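CD38 molecule (Bos taurus, PDB 3P5S) is a CD38-type ectoenzyme of the ADP-ribosyl cyclase family, here with AVU bound in a pocket beside a parallel beta sheet. Local coordinates at residues V116-T121 and T136-L141; L184-A189 and G215-P220. One frame throughout, in Å; residues are numbered along the deposited sequence.

Interaction 1. Residues V116-T121 and T136-L141; sequences VFWSKT and TLEDTL. With AVU ([(2R,3S,4R,5R)-5-(6-amino-9H-purin-9-yl)-3,4-dihydroxytetrahydrofuran-2-yl]methyl [(2R,3R,4R)-4-fluoro-3-hydroxytetrahydrofuran-2-yl]methyl dihydrogen diphosphate), chain E; NAG (2-acetamido-2-deoxy-beta-D-glucopyranose), chain C.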
loop_
_atom_site.group_PDB
_atom_site.type_symbol
_atom_site.label_atom_id
_atom_site.label_comp_id
_atom_site.label_asym_id
_atom_site.label_seq_id
_atom_site.Cartn_x
_atom_site.Cartn_y
_atom_site.Cartn_z
ATOM N N VAL A 116 -1.744 -6.467 -7.414
ATOM C CA VAL A 116 -3.084 -5.943 -7.148
ATOM C C VAL A 116 -3.060 -4.660 -6.323
ATOM O O VAL A 116 -2.483 -4.612 -5.238
ATOM C CB VAL A 116 -3.969 -7.004 -6.430
ATOM C CG1 VAL A 116 -5.351 -6.413 -6.082
ATOM C CG2 VAL A 116 -4.108 -8.243 -7.305
ATOM N N PHE A 117 -3.681 -3.612 -6.852
ATOM C CA PHE A 117 -3.874 -2.359 -6.122
ATOM C C PHE A 117 -5.288 -2.300 -5.574
ATOM O O PHE A 117 -6.157 -3.048 -6.021
ATOM C CB PHE A 117 -3.676 -1.160 -7.046
ATOM C CG PHE A 117 -2.289 -1.050 -7.622
ATOM C CD1 PHE A 117 -1.346 -0.235 -7.023
ATOM C CD2 PHE A 117 -1.938 -1.746 -8.764
ATOM C CE1 PHE A 117 -0.075 -0.120 -7.532
ATOM C CE2 PHE A 117 -0.648 -1.645 -9.289
ATOM C CZ PHE A 117 0.280 -0.815 -8.674
ATOM N N TRP A 118 -5.518 -1.418 -4.605
ATOM C CA TRP A 118 -6.857 -1.205 -4.077
ATOM C C TRP A 118 -6.976 0.219 -3.542
ATOM O O TRP A 118 -5.973 0.883 -3.275
ATOM C CB TRP A 118 -7.158 -2.204 -2.955
ATOM C CG TRP A 118 -6.086 -2.226 -1.893
ATOM C CD1 TRP A 118 -4.980 -3.029 -1.870
ATOM C CD2 TRP A 118 -6.002 -1.392 -0.723
ATOM N NE1 TRP A 118 -4.227 -2.767 -0.752
ATOM C CE2 TRP A 118 -4.821 -1.758 -0.036
ATOM C CE3 TRP A 118 -6.815 -0.383 -0.182
ATOM C CZ2 TRP A 118 -4.425 -1.139 1.151
ATOM C CZ3 TRP A 118 -6.417 0.232 1.016
ATOM C CH2 TRP A 118 -5.247 -0.164 1.673
ATOM N N SER A 119 -8.208 0.670 -3.352
ATOM C CA SER A 119 -8.472 1.982 -2.811
ATOM C C SER A 119 -9.872 1.896 -2.228
ATOM O O SER A 119 -10.825 1.629 -2.966
ATOM C CB SER A 119 -8.412 3.044 -3.923
ATOM O OG SER A 119 -8.227 4.325 -3.360
ATOM N N LYS A 120 -9.982 2.080 -0.914
ATOM C CA LYS A 120 -11.250 1.975 -0.189
ATOM C C LYS A 120 -11.854 0.566 -0.207
ATOM O O LYS A 120 -13.050 0.400 -0.002
ATOM C CB LYS A 120 -12.272 2.980 -0.725
ATOM C CG LYS A 120 -11.673 4.196 -1.393
ATOM C CD LYS A 120 -11.329 5.269 -0.389
ATOM C CE LYS A 120 -10.426 6.318 -1.014
ATOM N NZ LYS A 120 -9.952 7.298 -0.012
ATOM N N THR A 121 -11.015 -0.435 -0.445
ATOM C CA THR A 121 -11.445 -1.815 -0.616
ATOM C C THR A 121 -10.414 -2.811 -0.064
ATOM O O THR A 121 -10.264 -3.914 -0.588
ATOM C CB THR A 121 -11.597 -2.160 -2.100
ATOM O OG1 THR A 121 -10.335 -1.964 -2.745
ATOM C CG2 THR A 121 -12.662 -1.261 -2.777
ATOM N N THR A 136 -1.020 -8.097 -3.038
ATOM C CA THR A 136 -1.242 -6.685 -2.810
ATOM C C THR A 136 0.031 -6.141 -2.187
ATOM O O THR A 136 0.965 -6.900 -1.930
ATOM C CB THR A 136 -2.439 -6.425 -1.867
ATOM O OG1 THR A 136 -2.195 -7.059 -0.598
ATOM C CG2 THR A 136 -3.748 -6.921 -2.499
ATOM N N LEU A 137 0.074 -4.834 -1.959
ATOM C CA LEU A 137 1.218 -4.237 -1.262
ATOM C C LEU A 137 1.476 -4.927 0.100
ATOM O O LEU A 137 2.633 -5.067 0.540
ATOM C CB LEU A 137 1.005 -2.731 -1.083
ATOM C CG LEU A 137 2.176 -2.069 -0.343
ATOM C CD1 LEU A 137 3.460 -2.361 -1.117
ATOM C CD2 LEU A 137 1.939 -0.571 -0.213
ATOM N N GLU A 138 0.404 -5.370 0.760
ATOM C CA GLU A 138 0.524 -6.018 2.061
ATOM C C GLU A 138 1.202 -7.394 1.940
ATOM O O GLU A 138 1.592 -8.001 2.945
ATOM C CB GLU A 138 -0.848 -6.149 2.758
ATOM C CG GLU A 138 -1.503 -4.821 3.177
ATOM C CD GLU A 138 -1.819 -3.859 2.003
ATOM O OE1 GLU A 138 -1.986 -4.322 0.852
ATOM O OE2 GLU A 138 -1.898 -2.624 2.238
ATOM N N ASP A 139 1.361 -7.883 0.717
ATOM C CA ASP A 139 1.971 -9.193 0.519
ATOM C C ASP A 139 3.436 -9.109 0.124
ATOM O O ASP A 139 4.093 -10.143 -0.087
ATOM C CB ASP A 139 1.192 -10.005 -0.507
ATOM C CG ASP A 139 -0.242 -10.246 -0.083
ATOM O OD1 ASP A 139 -0.457 -10.659 1.072
ATOM O OD2 ASP A 139 -1.156 -9.998 -0.904
ATOM N N THR A 140 3.961 -7.891 0.018
ATOM C CA THR A 140 5.395 -7.737 -0.175
ATOM C C THR A 140 6.049 -7.835 1.203
ATOM O O THR A 140 5.409 -7.649 2.241
ATOM C CB THR A 140 5.796 -6.360 -0.761
ATOM O OG1 THR A 140 5.426 -5.332 0.161
ATOM C CG2 THR A 140 5.166 -6.101 -2.148
ATOM N N LEU A 141 7.350 -8.072 1.214
ATOM C CA LEU A 141 8.064 -8.200 2.486
ATOM C C LEU A 141 7.805 -6.994 3.391
ATOM O O LEU A 141 7.339 -7.139 4.528
ATOM C CB LEU A 141 9.549 -8.377 2.233
ATOM C CG LEU A 141 10.316 -8.840 3.485
ATOM C CD1 LEU A 141 11.620 -9.464 3.022
ATOM C CD2 LEU A 141 10.543 -7.639 4.419
HETATM N N1 AVU E . -1.359 -1.006 6.375
HETATM C C2 AVU E . -1.776 0.079 7.054
HETATM N N3 AVU E . -2.039 1.211 6.365
HETATM C C4 AVU E . -1.890 1.284 5.029
HETATM C C5 AVU E . -1.464 0.183 4.308
HETATM C C6 AVU E . -1.201 -0.968 5.031
HETATM N N6 AVU E . -0.751 -2.148 4.346
HETATM N N7 AVU E . -1.412 0.551 3.000
HETATM C C8 AVU E . -1.782 1.855 2.916
HETATM N N9 AVU E . -2.081 2.296 4.167
HETATM P PA AVU E . -7.424 4.399 1.094
HETATM P PB AVU E . -5.348 4.400 -0.801
HETATM C "C1'" AVU E . -2.558 3.604 4.622
HETATM O O1A AVU E . -8.116 5.687 0.748
HETATM O O1B AVU E . -4.962 5.704 -0.129
HETATM C C1R AVU E . -1.041 1.692 -1.879
HETATM C "C2'" AVU E . -2.129 4.768 3.804
HETATM O "O2'" AVU E . -1.554 5.753 4.617
HETATM O O2A AVU E . -8.386 3.304 1.506
HETATM O O2B AVU E . -5.504 4.506 -2.299
HETATM C C2R AVU E . -1.530 0.321 -2.213
HETATM F F2R AVU E . -1.493 -0.368 -1.072
HETATM C "C3'" AVU E . -3.326 5.244 3.146
HETATM O "O3'" AVU E . -3.372 6.623 3.133
HETATM O O3A AVU E . -6.673 3.829 -0.168
HETATM C C3R AVU E . -2.911 0.460 -2.560
HETATM O O3R AVU E . -3.119 0.083 -3.898
HETATM C "C4'" AVU E . -4.522 4.594 3.858
HETATM O "O4'" AVU E . -4.008 3.668 4.766
HETATM C C4R AVU E . -3.271 1.892 -2.343
HETATM O O4R AVU E . -2.024 2.587 -2.262
HETATM C "C5'" AVU E . -5.568 3.956 2.919
HETATM O "O5'" AVU E . -6.385 4.842 2.217
HETATM C C5R AVU E . -4.133 2.090 -1.139
HETATM O O5R AVU E . -4.172 3.330 -0.505
HETATM C C1 NAG C . -17.393 0.773 0.707
HETATM C C2 NAG C . -16.778 -0.538 1.146
HETATM C C3 NAG C . -17.253 -0.785 2.583
HETATM C C4 NAG C . -17.025 0.462 3.465
HETATM C C5 NAG C . -17.352 1.758 2.710
HETATM C C6 NAG C . -16.976 3.050 3.430
HETATM C C7 NAG C . -16.288 -2.338 -0.466
HETATM C C8 NAG C . -16.878 -3.214 -1.534
HETATM N N2 NAG C . -17.152 -1.542 0.166
HETATM O O3 NAG C . -16.562 -1.894 3.119
HETATM O O4 NAG C . -17.813 0.401 4.639
HETATM O O5 NAG C . -16.717 1.735 1.456
HETATM O O6 NAG C . -15.580 3.179 3.479
HETATM O O7 NAG C . -15.083 -2.392 -0.209
HETATM O O HOH W 1 -1.860 -3.123 -3.061
#

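Interaction 2. Residues L184-A189 and G215-P220; sequences LSERFA and GRVEAP. With AVU ([(2R,3S,4R,5R)-5-(6-amino-9H-purin-9-yl)-3,4-dihydroxytetrahydrofuran-2-yl]methyl [(2R,3R,4R)-4-fluoro-3-hydroxytetrahydrofuran-2-yl]methyl dihydrogen diphosphate), chain E.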
loop_
_atom_site.group_PDB
_atom_site.type_symbol
_atom_site.label_atom_id
_atom_site.label_comp_id
_atom_site.label_asym_id
_atom_site.label_seq_id
_atom_site.Cartn_x
_atom_site.Cartn_y
_atom_site.Cartn_z
ATOM N N LEU A 184 6.697 3.487 -0.262
ATOM C CA LEU A 184 6.601 2.077 -0.598
ATOM C C LEU A 184 5.624 1.882 -1.779
ATOM O O LEU A 184 5.874 1.104 -2.702
ATOM C CB LEU A 184 6.157 1.226 0.623
ATOM C CG LEU A 184 6.454 -0.282 0.499
ATOM C CD1 LEU A 184 7.932 -0.548 0.700
ATOM C CD2 LEU A 184 5.645 -1.142 1.472
ATOM N N SER A 185 4.502 2.582 -1.726
ATOM C CA SER A 185 3.495 2.513 -2.798
ATOM C C SER A 185 4.045 3.002 -4.117
ATOM O O SER A 185 3.765 2.429 -5.163
ATOM C CB SER A 185 2.294 3.383 -2.442
ATOM O OG SER A 185 1.621 2.849 -1.332
ATOM N N GLU A 186 4.789 4.100 -4.071
ATOM C CA GLU A 186 5.416 4.620 -5.282
ATOM C C GLU A 186 6.311 3.573 -5.922
ATOM O O GLU A 186 6.198 3.293 -7.124
ATOM C CB GLU A 186 6.238 5.883 -4.993
ATOM C CG GLU A 186 6.691 6.569 -6.277
ATOM C CD GLU A 186 7.770 7.627 -6.054
ATOM O OE1 GLU A 186 7.714 8.366 -5.049
ATOM O OE2 GLU A 186 8.682 7.701 -6.895
ATOM N N ARG A 187 7.205 2.992 -5.115
ATOM C CA ARG A 187 8.093 1.944 -5.602
ATOM C C ARG A 187 7.332 0.705 -6.067
ATOM O O ARG A 187 7.715 0.092 -7.063
ATOM C CB ARG A 187 9.121 1.544 -4.551
ATOM C CG ARG A 187 9.967 2.694 -4.037
ATOM C CD ARG A 187 11.164 3.020 -4.974
ATOM N NE ARG A 187 11.695 1.830 -5.653
ATOM C CZ ARG A 187 12.884 1.275 -5.401
ATOM N NH1 ARG A 187 13.679 1.787 -4.478
ATOM N NH2 ARG A 187 13.280 0.194 -6.065
ATOM N N PHE A 188 6.272 0.342 -5.335
ATOM C CA PHE A 188 5.368 -0.724 -5.715
ATOM C C PHE A 188 4.830 -0.486 -7.141
ATOM O O PHE A 188 4.787 -1.396 -7.956
ATOM C CB PHE A 188 4.216 -0.728 -4.703
ATOM C CG PHE A 188 3.224 -1.873 -4.832
ATOM C CD1 PHE A 188 3.608 -3.203 -4.714
ATOM C CD2 PHE A 188 1.872 -1.590 -4.935
ATOM C CE1 PHE A 188 2.658 -4.241 -4.770
ATOM C CE2 PHE A 188 0.915 -2.609 -4.975
ATOM C CZ PHE A 188 1.305 -3.946 -4.892
ATOM N N ALA A 189 4.380 0.726 -7.419
ATOM C CA ALA A 189 3.744 1.020 -8.709
ATOM C C ALA A 189 4.784 1.105 -9.807
ATOM O O ALA A 189 4.529 0.705 -10.940
ATOM C CB ALA A 189 2.940 2.352 -8.622
ATOM N N GLY A 215 -4.699 7.203 -6.235
ATOM C CA GLY A 215 -4.870 8.315 -7.168
ATOM C C GLY A 215 -3.672 9.243 -7.346
ATOM O O GLY A 215 -3.368 9.668 -8.441
ATOM N N ARG A 216 -2.984 9.557 -6.260
ATOM C CA ARG A 216 -1.930 10.562 -6.276
ATOM C C ARG A 216 -0.531 9.962 -6.472
ATOM O O ARG A 216 0.358 10.568 -7.083
ATOM C CB ARG A 216 -1.996 11.343 -4.960
ATOM C CG ARG A 216 -0.812 12.246 -4.696
ATOM C CD ARG A 216 -0.934 12.943 -3.332
ATOM N NE ARG A 216 -0.601 12.070 -2.199
ATOM C CZ ARG A 216 -1.516 11.430 -1.483
ATOM N NH1 ARG A 216 -2.799 11.570 -1.781
ATOM N NH2 ARG A 216 -1.162 10.662 -0.471
ATOM N N VAL A 217 -0.343 8.753 -5.956
ATOM C CA VAL A 217 0.973 8.126 -5.942
ATOM C C VAL A 217 1.098 6.917 -6.880
ATOM O O VAL A 217 2.062 6.814 -7.634
ATOM C CB VAL A 217 1.375 7.718 -4.499
ATOM C CG1 VAL A 217 2.749 7.025 -4.480
ATOM C CG2 VAL A 217 1.396 8.941 -3.604
ATOM N N GLU A 218 0.142 5.992 -6.837
ATOM C CA GLU A 218 0.297 4.756 -7.608
ATOM C C GLU A 218 -0.017 4.873 -9.094
ATOM O O GLU A 218 0.843 4.605 -9.936
ATOM C CB GLU A 218 -0.458 3.606 -6.947
ATOM C CG GLU A 218 0.065 3.419 -5.529
ATOM C CD GLU A 218 -0.744 2.459 -4.722
ATOM O OE1 GLU A 218 -1.992 2.383 -4.889
ATOM O OE2 GLU A 218 -0.105 1.770 -3.922
ATOM N N ALA A 219 -1.240 5.272 -9.425
ATOM C CA ALA A 219 -1.600 5.348 -10.828
ATOM C C ALA A 219 -0.627 6.238 -11.642
ATOM O O ALA A 219 -0.214 5.847 -12.738
ATOM C CB ALA A 219 -3.072 5.785 -10.991
ATOM N N PRO A 220 -0.224 7.412 -11.099
ATOM C CA PRO A 220 0.646 8.314 -11.877
ATOM C C PRO A 220 2.082 7.819 -11.994
ATOM O O PRO A 220 2.827 8.398 -12.747
ATOM C CB PRO A 220 0.635 9.613 -11.059
ATOM C CG PRO A 220 -0.554 9.499 -10.132
ATOM C CD PRO A 220 -0.701 8.042 -9.851
HETATM N N1 AVU E . -1.359 -1.006 6.375
HETATM C C2 AVU E . -1.776 0.079 7.054
HETATM N N3 AVU E . -2.039 1.211 6.365
HETATM C C4 AVU E . -1.890 1.284 5.029
HETATM C C5 AVU E . -1.464 0.183 4.308
HETATM C C6 AVU E . -1.201 -0.968 5.031
HETATM N N6 AVU E . -0.751 -2.148 4.346
HETATM N N7 AVU E . -1.412 0.551 3.000
HETATM C C8 AVU E . -1.782 1.855 2.916
HETATM N N9 AVU E . -2.081 2.296 4.167
HETATM P PA AVU E . -7.424 4.399 1.094
HETATM P PB AVU E . -5.348 4.400 -0.801
HETATM C "C1'" AVU E . -2.558 3.604 4.622
HETATM O O1A AVU E . -8.116 5.687 0.748
HETATM O O1B AVU E . -4.962 5.704 -0.129
HETATM C C1R AVU E . -1.041 1.692 -1.879
HETATM C "C2'" AVU E . -2.129 4.768 3.804
HETATM O "O2'" AVU E . -1.554 5.753 4.617
HETATM O O2A AVU E . -8.386 3.304 1.506
HETATM O O2B AVU E . -5.504 4.506 -2.299
HETATM C C2R AVU E . -1.530 0.321 -2.213
HETATM F F2R AVU E . -1.493 -0.368 -1.072
HETATM C "C3'" AVU E . -3.326 5.244 3.146
HETATM O "O3'" AVU E . -3.372 6.623 3.133
HETATM O O3A AVU E . -6.673 3.829 -0.168
HETATM C C3R AVU E . -2.911 0.460 -2.560
HETATM O O3R AVU E . -3.119 0.083 -3.898
HETATM C "C4'" AVU E . -4.522 4.594 3.858
HETATM O "O4'" AVU E . -4.008 3.668 4.766
HETATM C C4R AVU E . -3.271 1.892 -2.343
HETATM O O4R AVU E . -2.024 2.587 -2.262
HETATM C "C5'" AVU E . -5.568 3.956 2.919
HETATM O "O5'" AVU E . -6.385 4.842 2.217
HETATM C C5R AVU E . -4.133 2.090 -1.139
HETATM O O5R AVU E . -4.172 3.330 -0.505
#

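Interaction 1. Residues V116-T121 and T136-L141
Trp118 and Glu138 meet indole edge to carboxylate. NE1 of Trp118 donates to OE1 of Glu138 at 3.2 Å (N-H...O angle 156°); the acceptor lies close to the indole plane, while the donor reaches OE1 on its syn side, 34° out of the carboxylate plane. The other oxygen, OE2, sits at the ring edge, 3.1 Å from Trp118 CZ2. The bend at chi2 of Glu138 (62°) turns its carboxylate back to the indole. OE2 also lies near N6 of AVU, but the modelled separation is too short to trust in detail. Over one indole face passes C5R of AVU, nearest CZ3 at 3.6 Å and offset toward the rim. Trp118 lies on strand 115-119, the outermost strand at one side of a four-stranded parallel sheet, and the facing residues form a 3-10 turn beyond helix 122-132. Earlier on both segments, Thr136 CG2 packs 3.9 Å from Val116 CB, and Thr136 CA makes a CH...O contact with Val116 O. A water donates to that carbonyl and accepts from Leu137 N. Behind, Asp139 OD2 takes the N-H of Thr136 at 2.9 Å along a nearly straight N-H...O line, and Thr140 OG1 donates to Leu137 O.

Interaction 2. Residues L184-A189 and G215-P220
Ala189 and Glu218 meet where the two backbones come closest, their CA atoms 5.2 Å apart. The methyl CB of Ala189 lies 3.3 Å from the carbonyl O of Glu218 and 4.0 Å from its CB. Helix 176-191 thus packs against the short helix 213-218, which widens into a pi-type turn at 215-218. With CG anti to its own carbonyl carbon (chi1 -58°) and the chain extended beyond it (chi2 171°), Glu218 runs past Ser185 toward AVU. Its CG is 3.8 Å from Ser185 CB, and its OE2, whose place is doubtful because it also crowds AVU, is modelled near the edge of the Phe188 ring. The other flank is looser and nearer solvent: Val217 CG1 rests 3.7 Å from CB of Glu186, but beyond CB the partly exposed Glu186 chain runs extended to a weak, long ion pair with Lys96. OG of Ser185 is bonded to Trp181 O, within its own helix. The sheet-side cover comes from Phe117, which touches both Ala189 and Glu218. Between the two helices the contact is therefore van der Waals in character. Glu218 OE2 is modelled 2.2 Å from AVU C1R, too short for a non-bonded contact and so doubtful in detail; an unmodelled link, a reaction state or a clash could each explain it, and in any case the packing against helix 176-191 presents the carboxylate to the fluorinated ring of AVU.

How the interactions relate
Interactions 1 and 2 follow one another along the chain, and their centres lie about 11 Å apart, yet they share a wall. CZ of Phe188 reaches to 3.3 Å from N of Leu137, and CE1 of Phe117 meets CD2 of Phe188 at 3.6 Å, the ring planes inclined by about 60°. CD1 of Leu137 also packs 3.6 Å from CD2 of Leu184. This packed seam joins strand 115-119 and the 3-10 turn to helix 176-191. Both contacts border the fluorinated ring of AVU: Trp118 N donates to O3R at 2.9 Å and Leu137 CB lies 3.4 Å from F2R, while Ser185 and Glu218 approach C1R. Interaction 1 alone also reaches the diphosphate, through Ser119 and Lys120, and the adenine, through Glu138.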